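Protein YrdA (Escherichia coli, PDB 3TIO) probably binds zinc as a trimeric left-handed beta-helix protein of the gamma-class carbonic anhydrase family, and associates with copies of itself. Local coordinates at residues G46-V51 / T68-Y73; D2-H5 / F11-I14. The protein carries 1 engineered substitution. One frame throughout, in Å; residues are numbered along the deposited sequence.

Interaction 1. Residues G46-V51 / T68-Y73. With ZN (zinc ion), chain G.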
ATOM      1  N   GLY A  46      -3.147  -4.776  16.902  1.00 11.56           N
ATOM      2  CA  GLY A  46      -3.751  -4.196  18.087  1.00 13.36           C
ATOM      3  C   GLY A  46      -2.853  -4.483  19.268  1.00 14.54           C
ATOM      4  O   GLY A  46      -3.211  -5.260  20.157  1.00 15.75           O
ATOM      5  N   ASP A  47      -1.678  -3.861  19.274  1.00 14.25           N
ATOM      6  CA  ASP A  47      -0.728  -4.087  20.349  1.00 15.71           C
ATOM      7  C   ASP A  47      -0.811  -3.113  21.519  1.00 17.61           C
ATOM      8  O   ASP A  47      -1.061  -3.541  22.647  1.00 18.88           O
ATOM      9  CB  ASP A  47       0.712  -4.169  19.799  1.00 14.26           C
ATOM     10  CG  ASP A  47       1.009  -3.156  18.699  1.00 13.34           C
ATOM     11  OD1 ASP A  47       2.091  -3.290  18.086  1.00 13.46           O
ATOM     12  OD2 ASP A  47       0.195  -2.241  18.445  1.00 14.05           O
ATOM     13  N   VAL A  48      -0.617  -1.819  21.276  1.00 16.87           N
ATOM     14  CA  VAL A  48      -0.687  -0.847  22.369  1.00 18.87           C
ATOM     15  C   VAL A  48      -2.124  -0.579  22.806  1.00 19.18           C
ATOM     16  O   VAL A  48      -2.367  -0.065  23.895  1.00 19.69           O
ATOM     17  CB  VAL A  48      -0.005   0.488  22.002  1.00 21.02           C
ATOM     18  CG1 VAL A  48       1.493   0.282  21.873  1.00 23.17           C
ATOM     19  CG2 VAL A  48      -0.577   1.035  20.717  1.00 20.24           C
ATOM     20  N   HIS A  49      -3.074  -0.917  21.942  1.00 18.48           N
ATOM     21  CA  HIS A  49      -4.488  -0.769  22.260  1.00 17.75           C
ATOM     22  C   HIS A  49      -5.245  -1.756  21.390  1.00 16.85           C
ATOM     23  O   HIS A  49      -4.643  -2.433  20.557  1.00 17.46           O
ATOM     24  CB  HIS A  49      -4.976   0.662  22.025  1.00 17.91           C
ATOM     25  CG  HIS A  49      -5.980   1.118  23.039  1.00 19.36           C
ATOM     26  ND1 HIS A  49      -7.206   0.508  23.200  1.00 20.51           N
ATOM     27  CD2 HIS A  49      -5.919   2.090  23.981  1.00 21.61           C
ATOM     28  CE1 HIS A  49      -7.855   1.082  24.198  1.00 21.45           C
ATOM     29  NE2 HIS A  49      -7.096   2.045  24.689  1.00 21.22           N
ATOM     30  N   TYR A  50      -6.557  -1.849  21.565  1.00 14.23           N
ATOM     31  CA  TYR A  50      -7.326  -2.819  20.803  1.00 14.48           C
ATOM     32  C   TYR A  50      -7.932  -2.320  19.505  1.00 13.92           C
ATOM     33  O   TYR A  50      -8.049  -1.117  19.267  1.00 12.96           O
ATOM     34  CB  TYR A  50      -8.443  -3.407  21.683  1.00 14.14           C
ATOM     35  CG  TYR A  50      -9.567  -2.444  22.020  1.00 14.23           C
ATOM     36  CD1 TYR A  50     -10.576  -2.161  21.100  1.00 13.65           C
ATOM     37  CD2 TYR A  50      -9.620  -1.819  23.266  1.00 15.00           C
ATOM     38  CE1 TYR A  50     -11.617  -1.275  21.412  1.00 14.15           C
ATOM     39  CE2 TYR A  50     -10.650  -0.935  23.588  1.00 14.55           C
ATOM     40  CZ  TYR A  50     -11.642  -0.667  22.660  1.00 14.72           C
ATOM     41  OH  TYR A  50     -12.648   0.217  22.976  1.00 16.30           O
ATOM     42  N   VAL A  51      -8.297  -3.280  18.665  1.00 12.41           N
ATOM     43  CA  VAL A  51      -8.959  -3.021  17.397  1.00 10.67           C
ATOM     44  C   VAL A  51     -10.268  -3.783  17.528  1.00 10.84           C
ATOM     45  O   VAL A  51     -10.266  -4.978  17.823  1.00 12.47           O
ATOM     46  CB  VAL A  51      -8.172  -3.583  16.189  1.00 11.95           C
ATOM     47  CG1 VAL A  51      -8.993  -3.410  14.915  1.00 12.04           C
ATOM     48  CG2 VAL A  51      -6.834  -2.876  16.062  1.00 12.82           C
ATOM     49  N   THR A  68      -3.876   4.088  17.702  1.00 15.17           N
ATOM     50  CA  THR A  68      -3.134   5.304  17.990  1.00 16.76           C
ATOM     51  C   THR A  68      -1.973   4.918  18.900  1.00 16.18           C
ATOM     52  O   THR A  68      -2.154   4.192  19.880  1.00 17.35           O
ATOM     53  CB  THR A  68      -4.027   6.348  18.691  1.00 18.21           C
ATOM     54  OG1 THR A  68      -5.029   6.806  17.774  1.00 19.00           O
ATOM     55  CG2 THR A  68      -3.203   7.536  19.160  1.00 17.94           C
ATOM     56  N   HIS A  69      -0.783   5.400  18.563  1.00 16.41           N
ATOM     57  CA  HIS A  69       0.419   5.089  19.328  1.00 17.59           C
ATOM     58  C   HIS A  69       0.430   5.748  20.698  1.00 20.56           C
ATOM     59  O   HIS A  69      -0.315   6.693  20.955  1.00 20.68           O
ATOM     60  CB  HIS A  69       1.663   5.539  18.561  1.00 15.67           C
ATOM     61  CG  HIS A  69       1.766   4.973  17.180  1.00 15.23           C
ATOM     62  ND1 HIS A  69       2.822   5.253  16.341  1.00 15.33           N
ATOM     63  CD2 HIS A  69       0.945   4.146  16.488  1.00 14.25           C
ATOM     64  CE1 HIS A  69       2.650   4.623  15.192  1.00 14.16           C
ATOM     65  NE2 HIS A  69       1.519   3.945  15.258  1.00 11.87           N
ATOM     66  N   LYS A  70       1.286   5.238  21.577  1.00 21.96           N
ATOM     67  CA  LYS A  70       1.416   5.798  22.913  1.00 25.19           C
ATOM     68  C   LYS A  70       2.175   7.108  22.761  1.00 26.63           C
ATOM     69  O   LYS A  70       3.127   7.193  21.984  1.00 25.48           O
ATOM     70  CB  LYS A  70       2.192   4.837  23.817  1.00 25.66           C
ATOM     71  CG  LYS A  70       1.525   3.479  23.973  1.00 29.14           C
ATOM     72  CD  LYS A  70       2.368   2.527  24.808  1.00 30.84           C
ATOM     73  CE  LYS A  70       2.550   3.034  26.228  1.00 32.91           C
ATOM     74  NZ  LYS A  70       3.324   2.067  27.052  1.00 35.12           N
ATOM     75  N   SER A  71       1.746   8.132  23.489  1.00 28.79           N
ATOM     76  CA  SER A  71       2.396   9.433  23.421  1.00 31.21           C
ATOM     77  C   SER A  71       2.040  10.277  24.635  1.00 33.34           C
ATOM     78  O   SER A  71       1.259   9.859  25.489  1.00 34.14           O
ATOM     79  CB  SER A  71       1.966  10.171  22.154  1.00 31.14           C
ATOM     80  OG  SER A  71       0.585  10.484  22.196  1.00 30.53           O
ATOM     81  N   SER A  72       2.618  11.473  24.700  1.00 35.51           N
ATOM     82  CA  SER A  72       2.358  12.387  25.802  1.00 37.27           C
ATOM     83  C   SER A  72       0.900  12.832  25.771  1.00 37.74           C
ATOM     84  O   SER A  72       0.387  13.382  26.747  1.00 39.34           O
ATOM     85  CB  SER A  72       3.272  13.610  25.696  1.00 37.94           C
ATOM     86  OG  SER A  72       4.638  13.234  25.760  1.00 39.90           O
ATOM     87  N   TYR A  73       0.239  12.588  24.645  1.00 37.35           N
ATOM     88  CA  TYR A  73      -1.161  12.960  24.482  1.00 36.47           C
ATOM     89  C   TYR A  73      -2.064  11.791  24.869  1.00 35.22           C
ATOM     90  O   TYR A  73      -3.103  11.978  25.502  1.00 35.20           O
ATOM     91  CB  TYR A  73      -1.432  13.363  23.032  1.00 38.44           C
ATOM     92  CG  TYR A  73      -2.740  14.092  22.836  1.00 40.13           C
ATOM     93  CD1 TYR A  73      -2.925  15.377  23.344  1.00 40.74           C
ATOM     94  CD2 TYR A  73      -3.796  13.498  22.146  1.00 41.05           C
ATOM     95  CE1 TYR A  73      -4.130  16.055  23.172  1.00 41.70           C
ATOM     96  CE2 TYR A  73      -5.007  14.166  21.968  1.00 41.95           C
ATOM     97  CZ  TYR A  73      -5.166  15.443  22.483  1.00 41.67           C
ATOM     98  OH  TYR A  73      -6.356  16.109  22.307  1.00 42.50           O
TER
HETATM   99 ZN    ZN G   1       0.486   2.990  13.729  1.00 11.15          ZN
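V48 leans its two methyl groups against the chain that carries the zinc ligand H69. V48 and K70 lie at a slant to one another, with CG1 of V48 3.8 Å from CD of K70, so the valine packs on the aliphatic part of the lysine. CG and CD of K70 lie against V48, and the bend at chi3 (63°) turns the rest of the chain, with its amine, onward from them. The other branch, CG2 of V48, touches the carbonyl oxygen O of T68 at 3.6 Å. A compact, branched valine suits this place, filling the corner without a polar group. The bond from CA to CB of H69 points away from 46-51, and its NE2 binds zinc at 2.1 Å. H66 and H95 of the same chain and H90 of a neighbouring subunit complete this interface site. D47 OD2 accepts from N of V48 at 3.0 Å, met from above the carboxylate plane, and is hydrogen-bonded to NE2 of H66, whose ND1 binds the zinc; OD1 salt-bridges R45. Segment 46-51 turns the corner between strands 43-46 and 50-53 of two parallel sheets, while 68-73 belongs to the loop between strands 64-66 and 80-82.

Interaction 2. Residues D2-H5 / F11-I14. Engineered in segment 2-5: H5 (natural residue Arg).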
ATOM      1  N   ASP A   2      -1.522 -20.001  10.020  1.00 30.54           N
ATOM      2  CA  ASP A   2      -1.095 -19.211  11.213  1.00 28.60           C
ATOM      3  C   ASP A   2      -1.203 -17.716  10.927  1.00 27.31           C
ATOM      4  O   ASP A   2      -0.202 -17.048  10.662  1.00 28.63           O
ATOM      5  CB  ASP A   2       0.339 -19.574  11.586  1.00 30.16           C
ATOM      6  N   VAL A   3      -2.422 -17.194  10.984  1.00 24.81           N
ATOM      7  CA  VAL A   3      -2.657 -15.781  10.722  1.00 21.66           C
ATOM      8  C   VAL A   3      -2.866 -14.977  12.002  1.00 21.48           C
ATOM      9  O   VAL A   3      -2.752 -13.750  11.997  1.00 20.40           O
ATOM     10  CB  VAL A   3      -3.881 -15.588   9.802  1.00 21.82           C
ATOM     11  CG1 VAL A   3      -3.614 -16.232   8.447  1.00 22.84           C
ATOM     12  CG2 VAL A   3      -5.116 -16.200  10.443  1.00 21.71           C
ATOM     13  N   LEU A   4      -3.168 -15.669  13.098  1.00 19.99           N
ATOM     14  CA  LEU A   4      -3.386 -15.011  14.382  1.00 18.98           C
ATOM     15  C   LEU A   4      -2.120 -15.072  15.226  1.00 19.15           C
ATOM     16  O   LEU A   4      -1.516 -16.135  15.383  1.00 20.09           O
ATOM     17  CB  LEU A   4      -4.546 -15.676  15.130  1.00 18.35           C
ATOM     18  CG  LEU A   4      -5.883 -15.737  14.386  1.00 19.38           C
ATOM     19  CD1 LEU A   4      -6.914 -16.459  15.244  1.00 20.28           C
ATOM     20  CD2 LEU A   4      -6.358 -14.331  14.048  1.00 18.34           C
ATOM     21  N   HIS A   5      -1.721 -13.928  15.771  1.00 19.80           N
ATOM     22  CA  HIS A   5      -0.515 -13.849  16.581  1.00 20.41           C
ATOM     23  C   HIS A   5      -0.767 -13.095  17.874  1.00 21.45           C
ATOM     24  O   HIS A   5      -1.516 -12.121  17.904  1.00 19.91           O
ATOM     25  CB  HIS A   5       0.592 -13.144  15.799  1.00 21.87           C
ATOM     26  CG  HIS A   5       0.864 -13.751  14.460  1.00 21.84           C
ATOM     27  ND1 HIS A   5       1.521 -14.953  14.307  1.00 24.19           N
ATOM     28  CD2 HIS A   5       0.549 -13.332  13.212  1.00 22.75           C
ATOM     29  CE1 HIS A   5       1.602 -15.246  13.020  1.00 23.54           C
ATOM     30  NE2 HIS A   5       1.019 -14.279  12.335  1.00 23.88           N
ATOM     31  N   PHE A  11      -4.471 -11.716  22.546  1.00 18.22           N
ATOM     32  CA  PHE A  11      -4.692 -12.549  21.368  1.00 18.09           C
ATOM     33  C   PHE A  11      -6.048 -12.232  20.743  1.00 17.94           C
ATOM     34  O   PHE A  11      -7.000 -11.893  21.441  1.00 17.68           O
ATOM     35  CB  PHE A  11      -4.644 -14.026  21.769  1.00 16.99           C
ATOM     36  CG  PHE A  11      -4.502 -14.967  20.609  1.00 16.50           C
ATOM     37  CD1 PHE A  11      -3.271 -15.144  19.987  1.00 17.21           C
ATOM     38  CD2 PHE A  11      -5.600 -15.679  20.138  1.00 16.16           C
ATOM     39  CE1 PHE A  11      -3.136 -16.020  18.910  1.00 16.93           C
ATOM     40  CE2 PHE A  11      -5.473 -16.556  19.063  1.00 16.83           C
ATOM     41  CZ  PHE A  11      -4.237 -16.724  18.450  1.00 16.74           C
ATOM     42  N   PRO A  12      -6.152 -12.342  19.409  1.00 17.43           N
ATOM     43  CA  PRO A  12      -7.416 -12.055  18.726  1.00 17.78           C
ATOM     44  C   PRO A  12      -8.618 -12.872  19.207  1.00 19.06           C
ATOM     45  O   PRO A  12      -8.496 -14.061  19.516  1.00 19.70           O
ATOM     46  CB  PRO A  12      -7.083 -12.334  17.260  1.00 17.09           C
ATOM     47  CG  PRO A  12      -5.649 -11.944  17.172  1.00 15.86           C
ATOM     48  CD  PRO A  12      -5.069 -12.556  18.432  1.00 17.09           C
ATOM     49  N   GLN A  13      -9.771 -12.212  19.271  1.00 19.69           N
ATOM     50  CA  GLN A  13     -11.033 -12.833  19.665  1.00 22.50           C
ATOM     51  C   GLN A  13     -11.850 -12.924  18.381  1.00 21.50           C
ATOM     52  O   GLN A  13     -12.107 -11.908  17.735  1.00 19.50           O
ATOM     53  CB  GLN A  13     -11.764 -11.963  20.693  1.00 25.66           C
ATOM     54  CG  GLN A  13     -11.233 -12.086  22.110  1.00 32.98           C
ATOM     55  CD  GLN A  13     -11.595 -13.412  22.753  1.00 36.59           C
ATOM     56  OE1 GLN A  13     -11.210 -14.477  22.271  1.00 39.38           O
ATOM     57  NE2 GLN A  13     -12.343 -13.351  23.849  1.00 39.35           N
ATOM     58  N   ILE A  14     -12.259 -14.135  18.015  1.00 21.18           N
ATOM     59  CA  ILE A  14     -13.000 -14.343  16.775  1.00 21.42           C
ATOM     60  C   ILE A  14     -14.438 -14.818  16.943  1.00 22.04           C
ATOM     61  O   ILE A  14     -14.714 -15.747  17.705  1.00 22.92           O
ATOM     62  CB  ILE A  14     -12.264 -15.366  15.880  1.00 22.47           C
ATOM     63  CG1 ILE A  14     -10.778 -15.004  15.788  1.00 22.29           C
ATOM     64  CG2 ILE A  14     -12.894 -15.400  14.497  1.00 22.32           C
ATOM     65  CD1 ILE A  14     -10.505 -13.631  15.209  1.00 22.13           C
TER
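Segments 2-5 and 11-14 run in roughly opposite directions without pairing, CA of L4 lying 6.6 Å from CA of P12 and CA of H5 6.5 Å from CA of F11. L4 is the centre of the contact and meets three apolar residues with different parts of its forked side chain, a shape that suits leucine to this place. Its CB lies 3.5 Å from CZ of F11, the two side chains crossing at about a right angle. Farther out, CD2 of L4 comes 3.9 Å from CB of P12, the two side chains running counter to each other, and CD1 of L4 reaches to 4.2 Å from CG1 of I14. With CG anti to the backbone N (chi1 -165°), the ring of F11 swings to segment 2-5, where its CD1 lies 3.9 Å from C of H5; a long, flat phenylalanine can thus touch both L4 and H5. One face of this ring receives CD of P12, 3.3 Å above its plane and offset toward the rim. Replacing L4 by an alanine would probably leave P12 and I14 facing a gap where CD2 and CD1 now lie, with only CB left against F11. In H5, engineered from the natural arginine, the bond from CA to CB points away and the backbone makes the contact, O of H5 lying 3.6 Å from CD of P12. At this N-terminal end of the left-handed beta-helix, strands 4-5 and 13-14 are edge strands of two parallel sheets; L4 and P12 also pack on V26 of strand 25-27, and L4 and I14 on I20 of strand 19-20.

Both interactions join parts of the same left-handed beta-helix and share two of its sheets, one containing strands 4-5 and 43-46, the other strands 13-14 and 50-53. Interaction 2 comes wholly earlier in the chain; the centres lie 18 Å apart and the nearest atoms about 7 Å, so the two do not touch. Interaction 2 is a surface contact at the end of the helix, built almost wholly from apolar side chains, and no other chain of the assembly reaches it. Interaction 1 is partly buried and smaller in area, but it mixes aliphatic packing with a zinc ligand and polar links to a second subunit. The chemistry thus shifts from apolar packing at the helix end to packing beside a zinc site shared between subunits.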